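Local coordinates for N-acylglucosamine 2-epimerase (Marinomonas mediterranea, PDB 5X32), which catalyses the reversible isomerization of D-mannose to D-fructose and, less efficiently, of D-lyxose to D-xylulose, while leaving D-glucose untouched, at residues Phe24-Asp29 against Gly42-Pro47; Trp270-Ala275 against Trp322-Ala327. All coordinates share one frame; numbering follows the deposited sequence.

How the interactions relate
The two contacts sit on opposite sides of the chain's centre, with about 26 Å between their nearest atoms, and share no helix or strand. Interaction 1 is a surface contact inside one long loop, between helix 9-23 and strand 49-51, and covers 108 Å² in all. Interaction 2 is partly buried, joins helices 271-286 and 311-328, and covers 169 Å². Both lack hydrogen bonds between their segments, but the chemistry differs: in 24-29 against 42-47 a threonine methyl meets a carbonyl oxygen and a valine methyl, whereas 270-275 and 322-327 meet mainly through leucine and alanine carbons. Both lie away from the two histidines that are probably catalytic.

Interaction 1: residues Phe24-Asp29 against Gly42-Pro47; sequences FPTCID and GSVYDP
The loop between helix 9-23 and strand 49-51 folds back on itself where T26 meets G42 and V44. One atom of T26, the methyl CG2, makes both touches: it lies 3.5 Å from the carbonyl oxygen of G42, a van der Waals contact, and 4.0 Å from CG2 of V44, an apolar one. OG1 of T26 lies beside the backbone N (chi1 -46°), which leaves CG2 anti to that N and turned to the neighbouring segment. V44 meets it with a single branch, CG2, anti to the valine's carbonyl carbon; the two side chains pass alongside one another, pointing opposite ways. T26 is the second residue of a type I beta turn from P25 to I28, closed by a hydrogen bond of 3.2 Å from I28 N to P25 O. This turn comes just after F24, where the chain leaves helix 9-23, and the peptide bond before P25 is cis. CB of P25 rests 4.0 Å above the centre of the F24 ring. G42 adopts a positive phi of 110°, a conformation that glycine takes readily. R50 of strand 49-51 bonds to both segments: its NH2 forms a salt bridge with OD2 of D29 and a hydrogen bond with O of P47.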
loop_
_atom_site.group_PDB
_atom_site.type_symbol
_atom_site.label_atom_id
_atom_site.label_comp_id
_atom_site.label_asym_id
_atom_site.label_seq_id
_atom_site.Cartn_x
_atom_site.Cartn_y
_atom_site.Cartn_z
ATOM N N PHE A 24 -2.179 14.706 12.231
ATOM C CA PHE A 24 -1.698 16.084 12.176
ATOM C C PHE A 24 -2.292 16.878 13.343
ATOM O O PHE A 24 -3.496 16.768 13.612
ATOM C CB PHE A 24 -2.061 16.724 10.832
ATOM C CG PHE A 24 -1.365 18.030 10.564
ATOM C CD1 PHE A 24 -0.007 18.070 10.274
ATOM C CD2 PHE A 24 -2.078 19.219 10.579
ATOM C CE1 PHE A 24 0.634 19.274 10.026
ATOM C CE2 PHE A 24 -1.448 20.428 10.325
ATOM C CZ PHE A 24 -0.088 20.457 10.050
ATOM N N PRO A 25 -1.447 17.656 14.059
ATOM C CA PRO A 25 -0.012 17.864 13.811
ATOM C C PRO A 25 0.912 16.999 14.672
ATOM O O PRO A 25 2.132 17.209 14.639
ATOM C CB PRO A 25 0.176 19.326 14.189
ATOM C CG PRO A 25 -0.739 19.447 15.390
ATOM C CD PRO A 25 -1.944 18.588 15.090
ATOM N N THR A 26 0.348 16.030 15.390
ATOM C CA THR A 26 1.102 15.184 16.314
ATOM C C THR A 26 2.299 14.431 15.698
ATOM O O THR A 26 3.319 14.247 16.363
ATOM C CB THR A 26 0.171 14.135 16.952
ATOM O OG1 THR A 26 -1.035 14.779 17.374
ATOM C CG2 THR A 26 0.826 13.472 18.152
ATOM N N CYS A 27 2.187 13.986 14.448
ATOM C CA CYS A 27 3.244 13.150 13.871
ATOM C C CYS A 27 4.483 13.954 13.508
ATOM O O CYS A 27 5.545 13.384 13.236
ATOM C CB CYS A 27 2.743 12.428 12.624
ATOM S SG CYS A 27 2.244 13.594 11.369
ATOM N N ILE A 28 4.358 15.277 13.521
ATOM C CA ILE A 28 5.471 16.132 13.119
ATOM C C ILE A 28 6.542 16.160 14.200
ATOM O O ILE A 28 6.267 16.521 15.343
ATOM C CB ILE A 28 5.011 17.565 12.851
ATOM C CG1 ILE A 28 3.942 17.559 11.766
ATOM C CG2 ILE A 28 6.207 18.448 12.491
ATOM C CD1 ILE A 28 4.452 17.045 10.448
ATOM N N ASP A 29 7.741 15.713 13.849
ATOM C CA ASP A 29 8.841 15.809 14.796
ATOM C C ASP A 29 9.614 17.090 14.484
ATOM O O ASP A 29 10.251 17.194 13.438
ATOM C CB ASP A 29 9.760 14.580 14.742
ATOM C CG ASP A 29 10.926 14.688 15.727
ATOM O OD1 ASP A 29 10.911 15.632 16.550
ATOM O OD2 ASP A 29 11.862 13.852 15.682
ATOM N N GLY A 42 -3.913 8.925 20.161
ATOM C CA GLY A 42 -3.065 9.848 19.431
ATOM C C GLY A 42 -1.671 9.982 20.012
ATOM O O GLY A 42 -0.791 10.617 19.404
ATOM N N SER A 43 -1.457 9.373 21.177
ATOM C CA SER A 43 -0.181 9.502 21.889
ATOM C C SER A 43 0.948 8.892 21.091
ATOM O O SER A 43 0.784 7.812 20.520
ATOM C CB SER A 43 -0.233 8.803 23.246
ATOM O OG SER A 43 -1.155 9.430 24.112
ATOM N N VAL A 44 2.088 9.566 21.032
ATOM C CA VAL A 44 3.251 8.923 20.460
ATOM C C VAL A 44 3.777 8.000 21.544
ATOM O O VAL A 44 3.988 8.436 22.657
ATOM C CB VAL A 44 4.335 9.912 20.023
ATOM C CG1 VAL A 44 5.522 9.139 19.421
ATOM C CG2 VAL A 44 3.775 10.926 19.015
ATOM N N TYR A 45 3.964 6.720 21.248
ATOM C CA TYR A 45 4.429 5.804 22.281
ATOM C C TYR A 45 5.837 5.282 21.997
ATOM O O TYR A 45 6.383 4.490 22.769
ATOM C CB TYR A 45 3.444 4.645 22.459
ATOM C CG TYR A 45 3.400 3.575 21.372
ATOM C CD1 TYR A 45 4.204 2.440 21.458
ATOM C CD2 TYR A 45 2.504 3.662 20.306
ATOM C CE1 TYR A 45 4.156 1.456 20.512
ATOM C CE2 TYR A 45 2.444 2.667 19.343
ATOM C CZ TYR A 45 3.274 1.560 19.452
ATOM O OH TYR A 45 3.233 0.552 18.495
ATOM N N ASP A 46 6.422 5.740 20.892
ATOM C CA ASP A 46 7.839 5.517 20.602
ATOM C C ASP A 46 8.285 6.576 19.594
ATOM O O ASP A 46 8.111 6.382 18.371
ATOM C CB ASP A 46 8.070 4.110 20.038
ATOM C CG ASP A 46 9.530 3.829 19.721
ATOM O OD1 ASP A 46 10.324 4.792 19.560
ATOM O OD2 ASP A 46 9.881 2.626 19.606
ATOM N N PRO A 47 8.944 7.650 20.092
ATOM C CA PRO A 47 9.311 8.839 19.307
ATOM C C PRO A 47 10.659 8.709 18.619
ATOM O O PRO A 47 11.008 9.531 17.768
ATOM C CB PRO A 47 9.386 9.938 20.361
ATOM C CG PRO A 47 9.844 9.216 21.582
ATOM C CD PRO A 47 9.191 7.853 21.532
#

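Interaction 2: residues Trp270-Ala275 against Trp322-Ala327; sequences WYLPKA and WLLYKA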
loop_
_atom_site.group_PDB
_atom_site.type_symbol
_atom_site.label_atom_id
_atom_site.label_comp_id
_atom_site.label_asym_id
_atom_site.label_seq_id
_atom_site.Cartn_x
_atom_site.Cartn_y
_atom_site.Cartn_z
ATOM N N TRP A 270 -7.113 -8.899 -20.829
ATOM C CA TRP A 270 -7.183 -9.841 -19.703
ATOM C C TRP A 270 -7.304 -9.143 -18.330
ATOM O O TRP A 270 -7.612 -9.791 -17.321
ATOM C CB TRP A 270 -5.960 -10.766 -19.688
ATOM C CG TRP A 270 -4.642 -10.064 -19.423
ATOM C CD1 TRP A 270 -3.817 -9.518 -20.352
ATOM C CD2 TRP A 270 -3.997 -9.863 -18.150
ATOM N NE1 TRP A 270 -2.708 -8.978 -19.748
ATOM C CE2 TRP A 270 -2.793 -9.179 -18.396
ATOM C CE3 TRP A 270 -4.327 -10.185 -16.830
ATOM C CZ2 TRP A 270 -1.912 -8.816 -17.373
ATOM C CZ3 TRP A 270 -3.448 -9.812 -15.812
ATOM C CH2 TRP A 270 -2.258 -9.142 -16.094
ATOM N N TYR A 271 -7.076 -7.829 -18.297
ATOM C CA TYR A 271 -7.088 -7.076 -17.039
ATOM C C TYR A 271 -8.389 -7.262 -16.257
ATOM O O TYR A 271 -8.378 -7.731 -15.112
ATOM C CB TYR A 271 -6.866 -5.595 -17.306
ATOM C CG TYR A 271 -5.425 -5.229 -17.529
ATOM C CD1 TYR A 271 -4.414 -6.159 -17.329
ATOM C CD2 TYR A 271 -5.068 -3.948 -17.944
ATOM C CE1 TYR A 271 -3.087 -5.816 -17.530
ATOM C CE2 TYR A 271 -3.753 -3.600 -18.147
ATOM C CZ TYR A 271 -2.764 -4.539 -17.943
ATOM O OH TYR A 271 -1.444 -4.212 -18.151
ATOM N N LEU A 272 -9.509 -6.906 -16.885
ATOM C CA LEU A 272 -10.796 -6.948 -16.201
ATOM C C LEU A 272 -11.235 -8.360 -15.820
ATOM O O LEU A 272 -11.686 -8.556 -14.702
ATOM C CB LEU A 272 -11.872 -6.271 -17.046
ATOM C CG LEU A 272 -13.233 -6.201 -16.370
ATOM C CD1 LEU A 272 -13.101 -5.424 -15.067
ATOM C CD2 LEU A 272 -14.221 -5.508 -17.280
ATOM N N PRO A 273 -11.129 -9.350 -16.735
ATOM C CA PRO A 273 -11.485 -10.691 -16.256
ATOM C C PRO A 273 -10.596 -11.192 -15.109
ATOM O O PRO A 273 -11.078 -11.920 -14.236
ATOM C CB PRO A 273 -11.308 -11.571 -17.496
ATOM C CG PRO A 273 -11.523 -10.653 -18.623
ATOM C CD PRO A 273 -10.998 -9.321 -18.205
ATOM N N LYS A 274 -9.313 -10.845 -15.117
ATOM C CA LYS A 274 -8.440 -11.308 -14.046
ATOM C C LYS A 274 -8.785 -10.600 -12.721
ATOM O O LYS A 274 -8.898 -11.257 -11.676
ATOM C CB LYS A 274 -6.973 -11.122 -14.421
ATOM C CG LYS A 274 -6.012 -11.756 -13.428
ATOM C CD LYS A 274 -6.193 -13.284 -13.344
ATOM C CE LYS A 274 -5.016 -13.966 -12.620
ATOM N NZ LYS A 274 -5.180 -15.423 -12.298
ATOM N N ALA A 275 -8.957 -9.277 -12.765
ATOM C CA ALA A 275 -9.409 -8.515 -11.599
ATOM C C ALA A 275 -10.705 -9.116 -11.038
ATOM O O ALA A 275 -10.871 -9.316 -9.819
ATOM C CB ALA A 275 -9.606 -7.027 -11.959
ATOM N N TRP A 322 -14.925 -1.026 -5.712
ATOM C CA TRP A 322 -15.489 0.144 -6.376
ATOM C C TRP A 322 -15.088 0.185 -7.828
ATOM O O TRP A 322 -15.909 0.493 -8.697
ATOM C CB TRP A 322 -15.077 1.450 -5.712
ATOM C CG TRP A 322 -15.809 2.609 -6.323
ATOM C CD1 TRP A 322 -15.306 3.532 -7.187
ATOM C CD2 TRP A 322 -17.197 2.927 -6.159
ATOM N NE1 TRP A 322 -16.288 4.427 -7.547
ATOM C CE2 TRP A 322 -17.458 4.074 -6.929
ATOM C CE3 TRP A 322 -18.239 2.361 -5.420
ATOM C CZ2 TRP A 322 -18.715 4.665 -6.984
ATOM C CZ3 TRP A 322 -19.485 2.946 -5.479
ATOM C CH2 TRP A 322 -19.714 4.086 -6.253
ATOM N N LEU A 323 -13.818 -0.104 -8.084
ATOM C CA LEU A 323 -13.334 -0.100 -9.454
ATOM C C LEU A 323 -14.068 -1.155 -10.269
ATOM O O LEU A 323 -14.498 -0.892 -11.379
ATOM C CB LEU A 323 -11.815 -0.329 -9.496
ATOM C CG LEU A 323 -11.065 0.847 -8.854
ATOM C CD1 LEU A 323 -9.560 0.635 -8.815
ATOM C CD2 LEU A 323 -11.418 2.120 -9.583
ATOM N N LEU A 324 -14.274 -2.315 -9.671
ATOM C CA LEU A 324 -14.954 -3.416 -10.331
ATOM C C LEU A 324 -16.382 -3.038 -10.678
ATOM O O LEU A 324 -16.916 -3.406 -11.738
ATOM C CB LEU A 324 -14.938 -4.629 -9.416
ATOM C CG LEU A 324 -13.658 -5.431 -9.554
ATOM C CD1 LEU A 324 -13.715 -6.521 -8.535
ATOM C CD2 LEU A 324 -13.560 -6.009 -10.977
ATOM N N TYR A 325 -16.993 -2.265 -9.790
ATOM C CA TYR A 325 -18.367 -1.883 -10.004
ATOM C C TYR A 325 -18.418 -0.845 -11.122
ATOM O O TYR A 325 -19.332 -0.878 -11.954
ATOM C CB TYR A 325 -19.006 -1.367 -8.715
ATOM C CG TYR A 325 -20.330 -0.699 -8.967
ATOM C CD1 TYR A 325 -21.411 -1.415 -9.475
ATOM C CD2 TYR A 325 -20.486 0.660 -8.753
ATOM C CE1 TYR A 325 -22.620 -0.795 -9.736
ATOM C CE2 TYR A 325 -21.681 1.283 -9.009
ATOM C CZ TYR A 325 -22.747 0.559 -9.500
ATOM O OH TYR A 325 -23.938 1.198 -9.753
ATOM N N LYS A 326 -17.437 0.061 -11.176
ATOM C CA LYS A 326 -17.430 1.027 -12.276
ATOM C C LYS A 326 -17.180 0.323 -13.610
ATOM O O LYS A 326 -17.773 0.677 -14.627
ATOM C CB LYS A 326 -16.396 2.132 -12.069
ATOM C CG LYS A 326 -16.566 2.913 -10.789
ATOM C CD LYS A 326 -17.921 3.610 -10.741
ATOM C CE LYS A 326 -18.024 4.760 -11.725
ATOM N NZ LYS A 326 -19.384 5.375 -11.650
ATOM N N ALA A 327 -16.303 -0.674 -13.591
ATOM C CA ALA A 327 -15.905 -1.394 -14.796
ATOM C C ALA A 327 -17.001 -2.283 -15.369
ATOM O O ALA A 327 -17.106 -2.441 -16.577
ATOM C CB ALA A 327 -14.689 -2.241 -14.498
#
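Helices 271-286 and 311-328 are inclined at 132° here, measured between the N-to-C directions of the short segments 271-275 and 322-327, whose axes are 11.1 Å apart at closest approach. The nearest CA pairs are A275 with L324, at 7.6 Å, and L272 with A327. L272 reaches across with its CG anti to the backbone N (chi1 -177°), and its CD1 does all the close touching: CB of A327 lies 3.6 Å away and CD2 of L324 4.2 Å. L324 sends its two methyls to different partners on A275: CD2 meets CB at 4.2 Å, while CD1 comes equally near the carbonyl oxygen. Thus CD2 of L324 touches both L272 and A275, one helical turn apart, with L272 and L324 crossing at a slant. Helix 249-265 covers a neighbouring side, its L260 touching both L272 and L323, while Y333 of helix 331-347 packs on L324. Well away from the probable catalytic histidines, the two helices belong to the (alpha/alpha)6 barrel of the N-acylglucosamine 2-epimerase family, within the six-hairpin clan, whose helices pack side by side through apolar chains such as these.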